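ICChI, a glycosylated chitinase (Ipomoea carnea, PDB 6IDN) breaks down chitin as a glycosylated plant chitinase of glycosyl hydrolase family 18 and also shows lysozyme activity. Local coordinates at residues A[216-221]-A[229-234]; A[98-103]-A[139-144]; A[160-165]-A[207-212]. All blocks are in the same frame, centred on the assembly; numbering follows the deposited sequence.

Contact 1 (A[216-221]-A[229-234])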
ATOM      1  N   LEU A 216       4.022   8.370   6.665  1.00 13.62           N
ATOM      2  CA  LEU A 216       5.105   8.935   5.864  1.00 14.71           C
ATOM      3  C   LEU A 216       5.729   7.820   5.031  1.00 17.37           C
ATOM      4  O   LEU A 216       6.347   6.909   5.582  1.00 16.72           O
ATOM      5  CB  LEU A 216       6.143   9.574   6.785  1.00 13.89           C
ATOM      6  CG  LEU A 216       7.360  10.191   6.093  1.00 17.20           C
ATOM      7  CD1 LEU A 216       6.973  11.554   5.546  1.00 22.90           C
ATOM      8  CD2 LEU A 216       8.515  10.341   7.068  1.00 19.79           C
ATOM      9  N   GLY A 217       5.588   7.882   3.707  1.00 12.66           N
ATOM     10  CA  GLY A 217       6.142   6.841   2.845  1.00 14.02           C
ATOM     11  C   GLY A 217       7.546   7.194   2.392  1.00 15.31           C
ATOM     12  O   GLY A 217       7.786   8.298   1.900  1.00 15.86           O
ATOM     13  N   LEU A 218       8.459   6.240   2.513  1.00 14.00           N
ATOM     14  CA  LEU A 218       9.870   6.496   2.277  1.00 14.07           C
ATOM     15  C   LEU A 218      10.508   5.333   1.542  1.00 17.28           C
ATOM     16  O   LEU A 218      10.062   4.188   1.671  1.00 16.97           O
ATOM     17  CB  LEU A 218      10.624   6.694   3.595  1.00 14.31           C
ATOM     18  CG  LEU A 218      10.260   7.940   4.375  1.00 16.00           C
ATOM     19  CD1 LEU A 218      10.976   7.869   5.721  1.00 17.55           C
ATOM     20  CD2 LEU A 218      10.683   9.185   3.629  1.00 15.23           C
ATOM     21  N   PRO A 219      11.600   5.579   0.826  1.00 14.65           N
ATOM     22  CA  PRO A 219      12.401   4.465   0.313  1.00 16.62           C
ATOM     23  C   PRO A 219      13.281   3.888   1.411  1.00 15.66           C
ATOM     24  O   PRO A 219      13.797   4.612   2.267  1.00 18.72           O
ATOM     25  CB  PRO A 219      13.237   5.105  -0.806  1.00 21.57           C
ATOM     26  CG  PRO A 219      13.113   6.614  -0.624  1.00 17.54           C
ATOM     27  CD  PRO A 219      12.162   6.901   0.504  1.00 16.21           C
ATOM     28  N   ALA A 220      13.419   2.561   1.412  1.00 16.40           N
ATOM     29  CA  ALA A 220      14.208   1.918   2.461  1.00 19.85           C
ATOM     30  C   ALA A 220      15.710   2.052   2.248  1.00 18.99           C
ATOM     31  O   ALA A 220      16.479   1.791   3.180  1.00 21.59           O
ATOM     32  CB  ALA A 220      13.859   0.430   2.569  1.00 22.09           C
ATOM     33  N   ALA A 221      16.132   2.427   1.048  1.00 17.58           N
ATOM     34  CA  ALA A 221      17.533   2.611   0.705  1.00 18.97           C
ATOM     35  C   ALA A 221      17.592   3.536  -0.500  1.00 17.99           C
ATOM     36  O   ALA A 221      16.595   3.679  -1.216  1.00 20.59           O
ATOM     37  CB  ALA A 221      18.208   1.267   0.386  1.00 21.40           C
ATOM     38  N   GLY A 229      14.807  11.040  -2.345  1.00 18.09           N
ATOM     39  CA  GLY A 229      13.894  11.005  -1.219  1.00 17.43           C
ATOM     40  C   GLY A 229      14.378  10.201  -0.027  1.00 16.36           C
ATOM     41  O   GLY A 229      13.821  10.362   1.068  1.00 16.77           O
ATOM     42  N   PHE A 230      15.376   9.333  -0.195  1.00 17.65           N
ATOM     43  CA  PHE A 230      15.929   8.606   0.945  1.00 21.51           C
ATOM     44  C   PHE A 230      16.397   9.579   2.020  1.00 20.57           C
ATOM     45  O   PHE A 230      17.025  10.601   1.722  1.00 19.88           O
ATOM     46  CB  PHE A 230      17.097   7.711   0.513  1.00 17.38           C
ATOM     47  CG  PHE A 230      17.741   6.971   1.657  1.00 18.35           C
ATOM     48  CD1 PHE A 230      17.109   5.874   2.235  1.00 18.00           C
ATOM     49  CD2 PHE A 230      18.966   7.384   2.172  1.00 16.63           C
ATOM     50  CE1 PHE A 230      17.692   5.215   3.298  1.00 21.89           C
ATOM     51  CE2 PHE A 230      19.550   6.726   3.227  1.00 18.22           C
ATOM     52  CZ  PHE A 230      18.900   5.634   3.791  1.00 19.21           C
ATOM     53  N   ILE A 231      16.090   9.246   3.277  1.00 16.44           N
ATOM     54  CA  ILE A 231      16.525   9.997   4.455  1.00 15.26           C
ATOM     55  C   ILE A 231      17.362   9.044   5.301  1.00 17.09           C
ATOM     56  O   ILE A 231      16.873   7.978   5.692  1.00 18.84           O
ATOM     57  CB  ILE A 231      15.331  10.526   5.268  1.00 17.62           C
ATOM     58  CG1 ILE A 231      14.315  11.220   4.357  1.00 17.09           C
ATOM     59  CG2 ILE A 231      15.790  11.497   6.371  1.00 20.00           C
ATOM     60  CD1 ILE A 231      13.060  11.726   5.112  1.00 15.95           C
ATOM     61  N   GLU A 232      18.613   9.410   5.576  1.00 16.49           N
ATOM     62  CA  GLU A 232      19.431   8.580   6.448  1.00 17.71           C
ATOM     63  C   GLU A 232      18.725   8.422   7.790  1.00 20.62           C
ATOM     64  O   GLU A 232      18.052   9.343   8.261  1.00 19.43           O
ATOM     65  CB  GLU A 232      20.821   9.196   6.617  1.00 23.29           C
ATOM     66  CG  GLU A 232      21.801   8.335   7.373  1.00 32.44           C
ATOM     67  CD  GLU A 232      21.753   8.597   8.860  1.00 37.28           C
ATOM     68  OE1 GLU A 232      21.426   9.747   9.228  1.00 36.77           O
ATOM     69  OE2 GLU A 232      22.045   7.669   9.654  1.00 35.65           O
ATOM     70  N   ALA A 233      18.853   7.233   8.386  1.00 20.88           N
ATOM     71  CA  ALA A 233      18.028   6.882   9.539  1.00 19.91           C
ATOM     72  C   ALA A 233      18.167   7.901  10.672  1.00 19.59           C
ATOM     73  O   ALA A 233      17.160   8.317  11.263  1.00 19.69           O
ATOM     74  CB  ALA A 233      18.389   5.476  10.023  1.00 23.57           C
ATOM     75  N   ASP A 234      19.394   8.333  10.973  1.00 22.23           N
ATOM     76  CA  ASP A 234      19.581   9.252  12.096  1.00 21.30           C
ATOM     77  C   ASP A 234      18.927  10.603  11.822  1.00 22.59           C
ATOM     78  O   ASP A 234      18.370  11.230  12.735  1.00 22.93           O
ATOM     79  CB  ASP A 234      21.069   9.397  12.401  1.00 24.58           C
ATOM     80  CG  ASP A 234      21.631   8.168  13.089  1.00 37.64           C
ATOM     81  OD1 ASP A 234      20.878   7.510  13.841  1.00 48.56           O
ATOM     82  OD2 ASP A 234      22.820   7.857  12.886  1.00 52.56           O
TER
HETATM   83  O   HOH W   1      14.115   7.029   3.604  1.00 16.66           O

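Contact 2 (A[98-103]-A[139-144])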
ATOM      1  N   GLN A  98     -16.153  -6.514  -6.652  1.00 15.56           N
ATOM      2  CA  GLN A  98     -16.650  -7.869  -6.412  1.00 15.59           C
ATOM      3  C   GLN A  98     -15.560  -8.890  -6.679  1.00 18.29           C
ATOM      4  O   GLN A  98     -15.397  -9.852  -5.922  1.00 17.47           O
ATOM      5  CB  GLN A  98     -17.866  -8.123  -7.300  1.00 20.16           C
ATOM      6  CG  GLN A  98     -18.614  -9.350  -6.928  1.00 36.84           C
ATOM      7  CD  GLN A  98     -19.330  -9.186  -5.618  1.00 40.96           C
ATOM      8  OE1 GLN A  98     -20.207  -8.337  -5.471  1.00 42.25           O
ATOM      9  NE2 GLN A  98     -18.925  -9.976  -4.630  1.00 44.45           N
ATOM     10  N   TYR A  99     -14.802  -8.701  -7.768  1.00 17.13           N
ATOM     11  CA  TYR A  99     -13.686  -9.582  -8.061  1.00 17.58           C
ATOM     12  C   TYR A  99     -12.707  -9.613  -6.904  1.00 16.16           C
ATOM     13  O   TYR A  99     -12.228 -10.682  -6.512  1.00 19.64           O
ATOM     14  CB  TYR A  99     -12.956  -9.134  -9.349  1.00 19.37           C
ATOM     15  CG  TYR A  99     -11.549  -9.717  -9.456  1.00 21.60           C
ATOM     16  CD1 TYR A  99     -11.334 -10.974  -9.998  1.00 24.63           C
ATOM     17  CD2 TYR A  99     -10.439  -9.012  -8.993  1.00 19.14           C
ATOM     18  CE1 TYR A  99     -10.055 -11.515 -10.078  1.00 19.99           C
ATOM     19  CE2 TYR A  99      -9.158  -9.549  -9.063  1.00 19.52           C
ATOM     20  CZ  TYR A  99      -8.978 -10.803  -9.611  1.00 23.08           C
ATOM     21  OH  TYR A  99      -7.702 -11.339  -9.694  1.00 26.37           O
ATOM     22  N   LEU A 100     -12.363  -8.436  -6.371  1.00 15.01           N
ATOM     23  CA  LEU A 100     -11.403  -8.384  -5.276  1.00 14.32           C
ATOM     24  C   LEU A 100     -11.959  -9.082  -4.046  1.00 17.56           C
ATOM     25  O   LEU A 100     -11.244  -9.836  -3.372  1.00 17.31           O
ATOM     26  CB  LEU A 100     -11.041  -6.933  -4.959  1.00 14.23           C
ATOM     27  CG  LEU A 100     -10.318  -6.226  -6.097  1.00 14.47           C
ATOM     28  CD1 LEU A 100     -10.243  -4.745  -5.789  1.00 16.95           C
ATOM     29  CD2 LEU A 100      -8.923  -6.779  -6.264  1.00 15.87           C
ATOM     30  N   TRP A 101     -13.232  -8.839  -3.732  1.00 15.81           N
ATOM     31  CA  TRP A 101     -13.840  -9.497  -2.580  1.00 14.17           C
ATOM     32  C   TRP A 101     -13.826 -11.011  -2.764  1.00 15.95           C
ATOM     33  O   TRP A 101     -13.447 -11.764  -1.852  1.00 16.48           O
ATOM     34  CB  TRP A 101     -15.276  -8.985  -2.368  1.00 16.70           C
ATOM     35  CG  TRP A 101     -16.003  -9.785  -1.333  1.00 15.82           C
ATOM     36  CD1 TRP A 101     -16.924 -10.762  -1.561  1.00 15.54           C
ATOM     37  CD2 TRP A 101     -15.844  -9.701   0.085  1.00 20.50           C
ATOM     38  NE1 TRP A 101     -17.348 -11.298  -0.364  1.00 17.48           N
ATOM     39  CE2 TRP A 101     -16.699 -10.659   0.659  1.00 17.98           C
ATOM     40  CE3 TRP A 101     -15.069  -8.898   0.929  1.00 20.80           C
ATOM     41  CZ2 TRP A 101     -16.795 -10.845   2.033  1.00 17.64           C
ATOM     42  CZ3 TRP A 101     -15.156  -9.097   2.298  1.00 19.22           C
ATOM     43  CH2 TRP A 101     -16.019 -10.053   2.834  1.00 19.60           C
ATOM     44  N   ASN A 102     -14.224 -11.475  -3.947  1.00 16.70           N
ATOM     45  CA  ASN A 102     -14.375 -12.909  -4.175  1.00 15.96           C
ATOM     46  C   ASN A 102     -13.035 -13.620  -4.237  1.00 17.58           C
ATOM     47  O   ASN A 102     -12.947 -14.802  -3.877  1.00 18.53           O
ATOM     48  CB  ASN A 102     -15.139 -13.148  -5.477  1.00 16.86           C
ATOM     49  CG  ASN A 102     -16.607 -12.812  -5.368  1.00 23.56           C
ATOM     50  OD1 ASN A 102     -17.154 -12.689  -4.274  1.00 23.02           O
ATOM     51  ND2 ASN A 102     -17.261 -12.683  -6.511  1.00 19.50           N
ATOM     52  N   ASN A 103     -11.996 -12.944  -4.727  1.00 17.00           N
ATOM     53  CA  ASN A 103     -10.749 -13.636  -5.020  1.00 18.97           C
ATOM     54  C   ASN A 103      -9.668 -13.413  -3.974  1.00 20.96           C
ATOM     55  O   ASN A 103      -8.796 -14.282  -3.813  1.00 20.61           O
ATOM     56  CB  ASN A 103     -10.235 -13.223  -6.403  1.00 19.44           C
ATOM     57  CG  ASN A 103     -10.984 -13.921  -7.519  1.00 20.35           C
ATOM     58  OD1 ASN A 103     -10.645 -15.047  -7.888  1.00 22.49           O
ATOM     59  ND2 ASN A 103     -12.026 -13.275  -8.045  1.00 18.48           N
ATOM     60  N   GLU A 139     -15.793   2.969  -2.516  1.00 13.63           N
ATOM     61  CA  GLU A 139     -17.136   2.918  -1.947  1.00 13.34           C
ATOM     62  C   GLU A 139     -17.739   1.524  -2.091  1.00 15.60           C
ATOM     63  O   GLU A 139     -18.397   1.020  -1.175  1.00 17.19           O
ATOM     64  CB  GLU A 139     -18.010   3.982  -2.635  1.00 13.72           C
ATOM     65  CG  GLU A 139     -17.695   5.433  -2.145  1.00 15.87           C
ATOM     66  CD  GLU A 139     -18.372   6.522  -2.963  1.00 18.92           C
ATOM     67  OE1 GLU A 139     -18.829   6.235  -4.091  1.00 21.71           O
ATOM     68  OE2 GLU A 139     -18.475   7.672  -2.475  1.00 20.28           O
ATOM     69  N   GLN A 140     -17.522   0.872  -3.235  1.00 15.03           N
ATOM     70  CA  GLN A 140     -18.104  -0.453  -3.406  1.00 14.53           C
ATOM     71  C   GLN A 140     -17.410  -1.498  -2.542  1.00 13.96           C
ATOM     72  O   GLN A 140     -18.075  -2.422  -2.058  1.00 16.50           O
ATOM     73  CB  GLN A 140     -18.062  -0.853  -4.881  1.00 16.43           C
ATOM     74  CG  GLN A 140     -18.900   0.050  -5.783  1.00 17.18           C
ATOM     75  CD  GLN A 140     -20.411  -0.154  -5.657  1.00 19.15           C
ATOM     76  OE1 GLN A 140     -21.187   0.595  -6.241  1.00 26.21           O
ATOM     77  NE2 GLN A 140     -20.831  -1.159  -4.904  1.00 20.47           N
ATOM     78  N   LEU A 141     -16.097  -1.366  -2.333  1.00 13.52           N
ATOM     79  CA  LEU A 141     -15.415  -2.243  -1.372  1.00 14.45           C
ATOM     80  C   LEU A 141     -15.920  -2.015   0.050  1.00 18.02           C
ATOM     81  O   LEU A 141     -16.081  -2.969   0.822  1.00 16.92           O
ATOM     82  CB  LEU A 141     -13.909  -2.002  -1.428  1.00 13.04           C
ATOM     83  CG  LEU A 141     -13.226  -2.565  -2.671  1.00 14.51           C
ATOM     84  CD1 LEU A 141     -11.817  -1.995  -2.808  1.00 14.80           C
ATOM     85  CD2 LEU A 141     -13.163  -4.077  -2.627  1.00 16.14           C
ATOM     86  N   TRP A 142     -16.149  -0.757   0.428  1.00 14.21           N
ATOM     87  CA  TRP A 142     -16.679  -0.455   1.757  1.00 11.66           C
ATOM     88  C   TRP A 142     -18.023  -1.140   1.963  1.00 14.75           C
ATOM     89  O   TRP A 142     -18.278  -1.723   3.022  1.00 15.86           O
ATOM     90  CB  TRP A 142     -16.795   1.067   1.899  1.00 15.14           C
ATOM     91  CG  TRP A 142     -17.249   1.641   3.228  1.00 14.49           C
ATOM     92  CD1 TRP A 142     -16.453   2.135   4.230  1.00 17.35           C
ATOM     93  CD2 TRP A 142     -18.603   1.876   3.648  1.00 14.04           C
ATOM     94  NE1 TRP A 142     -17.228   2.610   5.261  1.00 17.36           N
ATOM     95  CE2 TRP A 142     -18.552   2.458   4.931  1.00 16.13           C
ATOM     96  CE3 TRP A 142     -19.857   1.607   3.083  1.00 17.19           C
ATOM     97  CZ2 TRP A 142     -19.700   2.810   5.636  1.00 18.39           C
ATOM     98  CZ3 TRP A 142     -20.994   1.965   3.783  1.00 20.20           C
ATOM     99  CH2 TRP A 142     -20.911   2.546   5.048  1.00 18.67           C
ATOM    100  N   ILE A 143     -18.896  -1.083   0.948  1.00 13.69           N
ATOM    101  CA  ILE A 143     -20.183  -1.761   1.042  1.00 13.00           C
ATOM    102  C   ILE A 143     -19.994  -3.267   1.183  1.00 15.82           C
ATOM    103  O   ILE A 143     -20.672  -3.913   1.990  1.00 16.68           O
ATOM    104  CB  ILE A 143     -21.051  -1.417  -0.177  1.00 16.15           C
ATOM    105  CG1 ILE A 143     -21.447   0.061  -0.118  1.00 13.96           C
ATOM    106  CG2 ILE A 143     -22.285  -2.304  -0.221  1.00 17.85           C
ATOM    107  CD1 ILE A 143     -22.026   0.565  -1.434  1.00 17.46           C
ATOM    108  N   LEU A 144     -19.080  -3.853   0.403  1.00 14.76           N
ATOM    109  CA  LEU A 144     -18.884  -5.306   0.477  1.00 15.84           C
ATOM    110  C   LEU A 144     -18.435  -5.733   1.869  1.00 17.70           C
ATOM    111  O   LEU A 144     -18.859  -6.786   2.378  1.00 16.84           O
ATOM    112  CB  LEU A 144     -17.870  -5.753  -0.581  1.00 14.90           C
ATOM    113  CG  LEU A 144     -18.441  -5.867  -2.001  1.00 17.03           C
ATOM    114  CD1 LEU A 144     -17.330  -5.805  -3.039  1.00 21.66           C
ATOM    115  CD2 LEU A 144     -19.246  -7.172  -2.164  1.00 21.42           C
TER

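Contact 3 (A[160-165]-A[207-212])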
ATOM      1  N   CYS A 160       3.679  12.736  -3.131  1.00 17.13           N
ATOM      2  CA  CYS A 160       3.577  13.793  -2.130  1.00 18.00           C
ATOM      3  C   CYS A 160       3.050  15.123  -2.657  1.00 21.07           C
ATOM      4  O   CYS A 160       2.677  15.967  -1.839  1.00 21.90           O
ATOM      5  CB  CYS A 160       4.922  14.027  -1.425  1.00 16.75           C
ATOM      6  SG  CYS A 160       6.409  14.317  -2.458  1.00 20.73           S
ATOM      7  N   GLU A 161       3.024  15.360  -3.973  1.00 19.10           N
ATOM      8  CA  GLU A 161       2.554  16.651  -4.482  1.00 22.78           C
ATOM      9  C   GLU A 161       1.031  16.665  -4.410  1.00 22.03           C
ATOM     10  O   GLU A 161       0.360  15.879  -5.083  1.00 28.58           O
ATOM     11  CB  GLU A 161       3.058  16.909  -5.902  1.00 26.61           C
ATOM     12  CG  GLU A 161       3.019  18.369  -6.308  1.00 32.30           C
ATOM     13  CD  GLU A 161       3.884  18.684  -7.508  1.00 38.67           C
ATOM     14  OE1 GLU A 161       4.504  17.757  -8.082  1.00 38.70           O
ATOM     15  OE2 GLU A 161       3.927  19.871  -7.886  1.00 48.44           O
ATOM     16  N   PHE A 162       0.490  17.530  -3.564  1.00 25.41           N
ATOM     17  CA  PHE A 162      -0.930  17.586  -3.259  1.00 20.36           C
ATOM     18  C   PHE A 162      -1.623  18.614  -4.149  1.00 22.44           C
ATOM     19  O   PHE A 162      -1.104  19.722  -4.343  1.00 27.50           O
ATOM     20  CB  PHE A 162      -1.130  17.958  -1.785  1.00 20.00           C
ATOM     21  CG  PHE A 162      -2.570  17.975  -1.343  1.00 20.82           C
ATOM     22  CD1 PHE A 162      -3.352  19.102  -1.553  1.00 23.96           C
ATOM     23  CD2 PHE A 162      -3.136  16.872  -0.730  1.00 19.28           C
ATOM     24  CE1 PHE A 162      -4.682  19.136  -1.153  1.00 29.56           C
ATOM     25  CE2 PHE A 162      -4.458  16.889  -0.323  1.00 19.18           C
ATOM     26  CZ  PHE A 162      -5.237  18.028  -0.538  1.00 23.22           C
ATOM     27  N   PRO A 163      -2.798  18.294  -4.715  1.00 23.95           N
ATOM     28  CA  PRO A 163      -3.504  17.014  -4.632  1.00 26.81           C
ATOM     29  C   PRO A 163      -2.969  16.021  -5.658  1.00 18.76           C
ATOM     30  O   PRO A 163      -2.464  16.456  -6.697  1.00 24.44           O
ATOM     31  CB  PRO A 163      -4.953  17.403  -4.931  1.00 30.01           C
ATOM     32  CG  PRO A 163      -4.836  18.580  -5.843  1.00 34.75           C
ATOM     33  CD  PRO A 163      -3.589  19.324  -5.423  1.00 26.84           C
ATOM     34  N   ASP A 164      -3.058  14.724  -5.353  1.00 18.01           N
ATOM     35  CA  ASP A 164      -2.574  13.681  -6.247  1.00 18.40           C
ATOM     36  C   ASP A 164      -3.579  13.448  -7.369  1.00 19.53           C
ATOM     37  O   ASP A 164      -4.758  13.193  -7.112  1.00 21.13           O
ATOM     38  CB  ASP A 164      -2.353  12.391  -5.452  1.00 19.60           C
ATOM     39  CG  ASP A 164      -1.774  11.290  -6.291  1.00 21.51           C
ATOM     40  OD1 ASP A 164      -0.532  11.216  -6.395  1.00 23.83           O
ATOM     41  OD2 ASP A 164      -2.556  10.513  -6.871  1.00 19.41           O
ATOM     42  N   TYR A 165      -3.118  13.544  -8.623  0.54 19.09           N
ATOM     43  CA  TYR A 165      -4.027  13.377  -9.758  0.54 19.76           C
ATOM     44  C   TYR A 165      -4.787  12.063  -9.671  0.54 19.03           C
ATOM     45  O   TYR A 165      -6.009  12.025  -9.860  0.54 19.19           O
ATOM     46  CB  TYR A 165      -3.268  13.435 -11.090  0.54 21.61           C
ATOM     47  CG  TYR A 165      -4.044  12.807 -12.252  0.54 23.85           C
ATOM     48  CD1 TYR A 165      -5.130  13.458 -12.829  0.54 29.63           C
ATOM     49  CD2 TYR A 165      -3.695  11.562 -12.765  0.54 21.83           C
ATOM     50  CE1 TYR A 165      -5.848  12.883 -13.882  0.54 24.65           C
ATOM     51  CE2 TYR A 165      -4.407  10.983 -13.824  0.54 22.70           C
ATOM     52  CZ  TYR A 165      -5.482  11.645 -14.374  0.54 24.08           C
ATOM     53  OH  TYR A 165      -6.184  11.069 -15.431  0.54 25.10           O
ATOM     54  N   SER A 207      -2.231  16.986   5.953  0.68 17.82           N
ATOM     55  CA  SER A 207      -2.990  17.086   7.191  0.68 21.85           C
ATOM     56  C   SER A 207      -4.471  17.343   6.944  0.68 21.86           C
ATOM     57  O   SER A 207      -5.289  17.067   7.828  0.68 24.52           O
ATOM     58  CB  SER A 207      -2.410  18.207   8.056  0.68 19.59           C
ATOM     59  OG  SER A 207      -2.680  19.478   7.481  0.68 20.59           O
ATOM     60  N   THR A 208      -4.836  17.865   5.772  1.00 16.35           N
ATOM     61  CA  THR A 208      -6.218  18.249   5.523  1.00 17.62           C
ATOM     62  C   THR A 208      -7.088  17.097   5.053  1.00 18.06           C
ATOM     63  O   THR A 208      -8.313  17.255   4.998  1.00 21.50           O
ATOM     64  CB  THR A 208      -6.318  19.406   4.503  1.00 23.18           C
ATOM     65  OG1 THR A 208      -5.996  18.947   3.175  1.00 22.03           O
ATOM     66  CG2 THR A 208      -5.409  20.574   4.903  1.00 23.02           C
ATOM     67  N   ILE A 209      -6.517  15.945   4.717  1.00 17.95           N
ATOM     68  CA  ILE A 209      -7.364  14.861   4.242  1.00 17.66           C
ATOM     69  C   ILE A 209      -7.998  14.144   5.429  1.00 19.84           C
ATOM     70  O   ILE A 209      -7.508  14.195   6.560  1.00 16.55           O
ATOM     71  CB  ILE A 209      -6.595  13.879   3.341  1.00 15.89           C
ATOM     72  CG1 ILE A 209      -5.586  13.026   4.144  1.00 14.09           C
ATOM     73  CG2 ILE A 209      -5.974  14.641   2.175  1.00 18.64           C
ATOM     74  CD1 ILE A 209      -4.973  11.853   3.375  1.00 18.19           C
ATOM     75  N   LEU A 210      -9.128  13.490   5.165  1.00 17.24           N
ATOM     76  CA  LEU A 210      -9.818  12.694   6.174  1.00 13.61           C
ATOM     77  C   LEU A 210      -9.361  11.250   6.016  1.00 16.84           C
ATOM     78  O   LEU A 210      -9.862  10.519   5.160  1.00 18.29           O
ATOM     79  CB  LEU A 210     -11.334  12.805   6.036  1.00 14.94           C
ATOM     80  CG  LEU A 210     -11.948  14.029   6.718  1.00 16.01           C
ATOM     81  CD1 LEU A 210     -11.662  15.315   5.940  1.00 21.56           C
ATOM     82  CD2 LEU A 210     -13.447  13.862   6.925  1.00 16.93           C
ATOM     83  N   THR A 211      -8.432  10.832   6.869  1.00 13.25           N
ATOM     84  CA  THR A 211      -8.043   9.431   6.956  1.00 14.99           C
ATOM     85  C   THR A 211      -7.764   9.138   8.418  1.00 16.94           C
ATOM     86  O   THR A 211      -7.386  10.036   9.170  1.00 17.65           O
ATOM     87  CB  THR A 211      -6.813   9.111   6.094  1.00 18.12           C
ATOM     88  OG1 THR A 211      -6.559   7.699   6.145  1.00 17.05           O
ATOM     89  CG2 THR A 211      -5.565   9.848   6.594  1.00 17.13           C
ATOM     90  N   ASP A 212      -7.969   7.881   8.825  1.00 17.70           N
ATOM     91  CA  ASP A 212      -7.739   7.559  10.230  1.00 20.53           C
ATOM     92  C   ASP A 212      -6.253   7.511  10.566  1.00 17.20           C
ATOM     93  O   ASP A 212      -5.864   7.855  11.688  1.00 19.72           O
ATOM     94  CB  ASP A 212      -8.406   6.232  10.588  1.00 22.86           C
ATOM     95  CG  ASP A 212      -9.894   6.384  10.803  1.00 37.89           C
ATOM     96  OD1 ASP A 212     -10.298   7.376  11.449  1.00 46.96           O
ATOM     97  OD2 ASP A 212     -10.656   5.514  10.329  1.00 61.43           O
TER

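Contact 1 (A[216-221]-A[229-234])
Phe230 lies against the end of strand 213-219 and the turn that follows it, and its side chain can be walked outward atom by atom. Phe230 CB sits beside the Pro219 ring, 4.3 Å from Pro219 CG. With CG anti to the backbone N (chi1 178°), the ring then runs on past the carbonyls of Pro219 and Ala220, Phe230 CG lying near Ala221 C. Phe230 CD1 has two neighbours: Pro219 O approaches it at the ring edge, near the ring plane, at 3.5 Å, while Ala221 CA comes in obliquely. One bond further, Phe230 CE1 meets Ala220 O at 3.6 Å, also obliquely, with Ala221 CA near it too, and elsewhere the ring meets that of Tyr264 with planes about 50° apart. The Pro219 ring in turn lies against the backbone of 229-230, with Pro219 CG 3.6 Å from Phe230 N and also close to Gly229 C. Gly229 has a positive phi (121°), and at its backbone angles a CB would be jammed against the carbonyl O of the residue before it; it would also point at the proline. The contact sits where strand 213-219 ends and the loop leads to helix 233-244, in the beta-alpha-beta unit completed by strand 250-256, part of the TIM barrel. No direct hydrogen bond crosses the contact, but one water does the work: it donates to Pro219 O at 2.8 Å and accepts from Ile231 N at 3.0 Å. Deeper in, Leu218 CD2 and Ile231 CD1 pack 3.8 Å apart, the two side chains crossing obliquely, with Leu236 of the helix against Leu218 and Leu198 against Ile231. Just beyond, Glu232 N-caps helix 233-244: its OE2 accepts from Asp234 N at 3.0 Å, the donor standing above the carboxylate plane.

Contact 2 (A[98-103]-A[139-144])
Leu144 carries much of this helix pairing, with its two methyls on different partners. CD1 presses on Trp101 CB at 3.8 Å, while CD2 sits over one face of the Trp101 ring and reaches the amide of Gln98, 3.6 Å from Gln98 OE1. Leu144 CG stands anti to its own carbonyl carbon (chi1 -79°), which helps turn the fork toward helix 90-103. This is the tight part. On the barrel side the packing is slacker: Leu141 CD2 comes no nearer than 4.3 Å to Leu100 CB, and Leu100 turns instead onto Leu76 and Leu78 of strand 73-80. Toward the surface the contact ends in the partly exposed Gln98, whose chain bends at chi2 (70°) and crosses Leu144 at about a right angle. Its NE2 donates to Asn102 OD1 at 3.3 Å, with the acceptor in the Gln98 amide plane but the donor well above the Asn102 carbonyl plane. An alanine here would lose that bond to Asn102 and is likely to leave Leu144 CD2 without the amide that borders it on the outer side. The helix segments run 10.0 Å apart at closest approach with 39° between their directions, as expected of successive helices packed side by side around the outside of a TIM barrel.

Contact 3 (A[160-165]-A[207-212])
This is a small surface contact between two loops at different ends of their units: one, 160-165, comes after strand 153-156, while the other, the loop 207-212, joins helix 196-206 to strand 213-219. The ring of Phe162 carries it. Phe162 CE2 meets Ile209 CG2 at 3.7 Å, with that methyl at the ring edge near its plane, and the two side chains slide past each other in opposite directions. At the tip of the ring, Phe162 CZ approaches Thr208 OG1 obliquely at 3.9 Å; the hydroxyl's polar partner is Asp205 O, so the ring is merely a neighbour to it. With CG anti to the backbone N (chi1 -177°), the ring extends toward 208-209. Close by in the chain, the CB of Pro163, which follows a cis peptide bond, lies over one face of the ring, toward its rim. Phe162 also belongs to a glycan pocket with Arg168 and Asn172, and touches an N-acetylglucosamine of the sugar chain. Farther back, the Cys160-Cys189 disulfide ties down the start of its loop. Around the pair, Trp206 at the end of helix 196-206 meets the Phe162 ring edge-to-face, while Ile209 rests on Ile171 of helix 168-171 and on Val179 of strand 178-182.

Following the chain from its N terminus, contact 2 comes first, pairing helix 90-103 with helix 134-148 and closing a loop of about 35 residues that includes strand 121-126. Contact 3 follows, closing a loop of some forty residues that takes in helix 168-171, strand 178-182 and helix 196-206. Contact 1 closes last and shortest, seven residues separating its segments where strand 213-219 passes toward helix 233-244. The three are in series, so none nests in or crosses another. Segments 207-212 and 216-221 adjoin in sequence, linking contacts 3 and 1, whereas contacts 1 and 2 lie on opposite sides of the chain's centre, their centres about 33 Å apart.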